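Local coordinates for protein catechol O-methyltransferase (Mycobacterium tuberculosis, PDB 6JCL) that methylates a hydroxyl group of catechol-like compounds, using S-adenosyl-L-methionine as methyl donor and a divalent metal cation as cofactor, at residues Trp77-Ala82 with Ala108-Arg113. Sequence-based numbering, arbitrary orientation. Where two conformers were deposited one is given.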
ATOM      1  N   TRP A  77     -11.773  -8.176   6.301  1.00 18.89           N
ATOM      2  CA  TRP A  77     -11.332  -7.366   5.168  1.00 17.82           C
ATOM      3  C   TRP A  77     -10.628  -8.212   4.111  1.00 19.70           C
ATOM      4  O   TRP A  77     -10.859  -8.041   2.905  1.00 18.44           O
ATOM      5  CB  TRP A  77     -10.396  -6.272   5.671  1.00 17.19           C
ATOM      6  CG  TRP A  77     -11.071  -5.100   6.349  1.00 18.54           C
ATOM      7  CD1 TRP A  77     -10.965  -4.739   7.668  1.00 22.82           C
ATOM      8  CD2 TRP A  77     -11.909  -4.110   5.726  1.00 17.88           C
ATOM      9  NE1 TRP A  77     -11.684  -3.575   7.898  1.00 20.31           N
ATOM     10  CE2 TRP A  77     -12.253  -3.164   6.722  1.00 21.54           C
ATOM     11  CE3 TRP A  77     -12.378  -3.918   4.419  1.00 19.02           C
ATOM     12  CZ2 TRP A  77     -13.063  -2.054   6.456  1.00 21.85           C
ATOM     13  CZ3 TRP A  77     -13.198  -2.811   4.154  1.00 26.88           C
ATOM     14  CH2 TRP A  77     -13.536  -1.901   5.177  1.00 22.57           C
ATOM     15  N   LEU A  78      -9.766  -9.134   4.540  1.00 17.94           N
ATOM     16  CA  LEU A  78      -9.103 -10.003   3.571  1.00 19.69           C
ATOM     17  C   LEU A  78     -10.118 -10.863   2.836  1.00 21.97           C
ATOM     18  O   LEU A  78     -10.043 -11.017   1.610  1.00 20.27           O
ATOM     19  CB  LEU A  78      -8.075 -10.889   4.278  1.00 17.80           C
ATOM     20  CG  LEU A  78      -6.838 -10.124   4.722  1.00 19.89           C
ATOM     21  CD1 LEU A  78      -6.015 -10.984   5.691  1.00 18.74           C
ATOM     22  CD2 LEU A  78      -6.024  -9.718   3.498  1.00 23.44           C
ATOM     23  N   ALA A  79     -11.114 -11.383   3.564  1.00 18.98           N
ATOM     24  CA  ALA A  79     -12.118 -12.247   2.944  1.00 20.15           C
ATOM     25  C   ALA A  79     -12.986 -11.461   1.974  1.00 20.48           C
ATOM     26  O   ALA A  79     -13.368 -11.970   0.920  1.00 21.34           O
ATOM     27  CB  ALA A  79     -12.979 -12.920   4.008  1.00 20.73           C
ATOM     28  N   ARG A  80     -13.278 -10.206   2.310  1.00 19.98           N
ATOM     29  CA  ARG A  80     -13.994  -9.345   1.383  1.00 20.40           C
ATOM     30  C   ARG A  80     -13.213  -9.163   0.093  1.00 20.61           C
ATOM     31  O   ARG A  80     -13.792  -9.200  -1.006  1.00 22.31           O
ATOM     32  CB  ARG A  80     -14.251  -7.995   2.049  1.00 21.26           C
ATOM     33  CG  ARG A  80     -15.382  -8.026   3.058  1.00 21.49           C
ATOM     34  CD  ARG A  80     -15.368  -6.723   3.860  1.00 25.89           C
ATOM     35  NE  ARG A  80     -16.566  -6.613   4.677  1.00 24.07           N
ATOM     36  CZ  ARG A  80     -16.831  -5.600   5.495  1.00 28.42           C
ATOM     37  NH1 ARG A  80     -17.966  -5.601   6.184  1.00 25.96           N
ATOM     38  NH2 ARG A  80     -15.962  -4.596   5.629  1.00 29.35           N
ATOM     39  N   GLY A  81     -11.897  -8.965   0.204  1.00 19.67           N
ATOM     40  CA  GLY A  81     -11.085  -8.742  -0.978  1.00 22.65           C
ATOM     41  C   GLY A  81     -10.900  -9.991  -1.815  1.00 23.42           C
ATOM     42  O   GLY A  81     -10.808  -9.905  -3.041  1.00 25.77           O
ATOM     43  N   ALA A  82     -10.818 -11.160  -1.167  1.00 24.39           N
ATOM     44  CA  ALA A  82     -10.699 -12.429  -1.889  1.00 22.19           C
ATOM     45  C   ALA A  82     -11.985 -12.844  -2.606  1.00 25.33           C
ATOM     46  O   ALA A  82     -11.931 -13.691  -3.499  1.00 25.26           O
ATOM     47  CB  ALA A  82     -10.289 -13.547  -0.937  1.00 22.38           C
ATOM     48  N   ALA A 108     -20.222 -11.166   9.390  1.00 23.70           N
ATOM     49  CA  ALA A 108     -19.740 -10.425   8.234  1.00 23.09           C
ATOM     50  C   ALA A 108     -20.061 -11.133   6.921  1.00 23.77           C
ATOM     51  O   ALA A 108     -19.725 -10.610   5.853  1.00 26.26           O
ATOM     52  CB  ALA A 108     -18.234 -10.174   8.342  1.00 25.05           C
ATOM     53  N   GLY A 109     -20.689 -12.304   6.981  1.00 24.79           N
ATOM     54  CA  GLY A 109     -21.107 -12.979   5.771  1.00 28.87           C
ATOM     55  C   GLY A 109     -19.996 -13.682   5.028  1.00 27.91           C
ATOM     56  O   GLY A 109     -20.151 -13.968   3.834  1.00 29.00           O
ATOM     57  N   VAL A 110     -18.868 -13.954   5.692  1.00 24.38           N
ATOM     58  CA  VAL A 110     -17.719 -14.564   5.036  1.00 25.36           C
ATOM     59  C   VAL A 110     -17.310 -15.876   5.695  1.00 28.29           C
ATOM     60  O   VAL A 110     -16.229 -16.397   5.403  1.00 26.48           O
ATOM     61  CB  VAL A 110     -16.521 -13.592   4.983  1.00 25.91           C
ATOM     62  CG1 VAL A 110     -16.881 -12.331   4.184  1.00 26.06           C
ATOM     63  CG2 VAL A 110     -16.036 -13.256   6.414  1.00 21.88           C
ATOM     64  N   ALA A 111     -18.158 -16.440   6.565  1.00 26.66           N
ATOM     65  CA  ALA A 111     -17.759 -17.641   7.298  1.00 32.26           C
ATOM     66  C   ALA A 111     -17.428 -18.801   6.365  1.00 33.06           C
ATOM     67  O   ALA A 111     -16.545 -19.606   6.673  1.00 32.37           O
ATOM     68  CB  ALA A 111     -18.857 -18.064   8.273  1.00 39.75           C
ATOM     69  N   ASP A 112     -18.104 -18.892   5.217  0.50 28.77           N
ATOM     70  CA  ASP A 112     -17.877 -19.991   4.279  0.50 31.15           C
ATOM     71  C   ASP A 112     -16.613 -19.818   3.443  0.50 32.01           C
ATOM     72  O   ASP A 112     -16.266 -20.729   2.684  0.50 33.00           O
ATOM     73  CB  ASP A 112     -19.081 -20.156   3.350  0.50 37.75           C
ATOM     74  CG  ASP A 112     -19.290 -18.961   2.448  0.50 40.48           C
ATOM     75  OD1 ASP A 112     -18.834 -17.857   2.813  0.50 45.62           O
ATOM     76  OD2 ASP A 112     -19.929 -19.117   1.386  0.50 48.85           O
ATOM     77  N   ARG A 113     -15.931 -18.680   3.551  1.00 28.67           N
ATOM     78  CA  ARG A 113     -14.658 -18.454   2.881  1.00 30.28           C
ATOM     79  C   ARG A 113     -13.451 -18.550   3.811  1.00 24.77           C
ATOM     80  O   ARG A 113     -12.320 -18.405   3.334  1.00 30.66           O
ATOM     81  CB  ARG A 113     -14.609 -17.065   2.236  1.00 36.04           C
ATOM     82  CG  ARG A 113     -15.867 -16.613   1.579  1.00 41.28           C
ATOM     83  CD  ARG A 113     -15.754 -15.131   1.276  1.00 36.71           C
ATOM     84  NE  ARG A 113     -17.010 -14.625   0.759  1.00 37.76           N
ATOM     85  CZ  ARG A 113     -17.173 -13.407   0.271  1.00 36.90           C
ATOM     86  NH1 ARG A 113     -16.148 -12.575   0.236  1.00 26.78           N
ATOM     87  NH2 ARG A 113     -18.362 -13.033  -0.191  1.00 33.88           N
TER
HETATM   88  O   HOH W   1     -18.896  -8.098   4.936  1.00 24.85           O
HETATM   89  O   HOH W   2     -16.737 -10.019  -1.172  1.00 41.65           O
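Val110 meets Ala79 of helix 73-82 directly, while two residues earlier Ala108 reaches Arg80 through a water: its carbonyl O accepts a hydrogen bond from water 1, 2.8 Å away, and the same water accepts one from Arg80 NE, also 2.8 Å, lying in the plane of that guanidinium. Further out, Arg80 NH2 forms a salt bridge with Asp24 and sits over one face of the Trp77 ring, offset toward its rim. Gly109, at positive phi (77°), closes helix 95-107 in a Schellman motif. Val110 then makes the apolar contact: Ala79 CB lies 3.7 Å from Val110 CB, 3.9 Å from Val110 CG2 and 4.0 Å from Val110 CG1, touching both branches. Arg113 N bonds back to Val110 O. Arg113 CG lies anti to the carbonyl carbon, beside the backbone N (chi1 -40°), and the chain runs out extended to NE, bringing NH1 to Ala79 O at 2.9 Å; the oxygen lies in the guanidinium plane, but the nitrogen stands above the carbonyl plane and the bond is bent (N-H...O 136°). Val110 CG1 covers part of one guanidinium face, offset toward the rim. Water 2, at the guanidinium edge, extends NH1's reach, so it serves two successive carbonyls near the helix C-terminus, Ala79 O directly and Arg80 O through the water; the helix dipole probably favours the cation. In this Rossmann-like methyltransferase fold, the contact ties helix 73-82 to the connection from helix 95-107 into strand 114-118, outermost on its side of the sheet within the chain. Val110 also packs on Leu105, Arg113 shares backbone bonding with Val88 of strand 87-92, and helix 25-36 meets both Arg80 and Ala108 through Ala26.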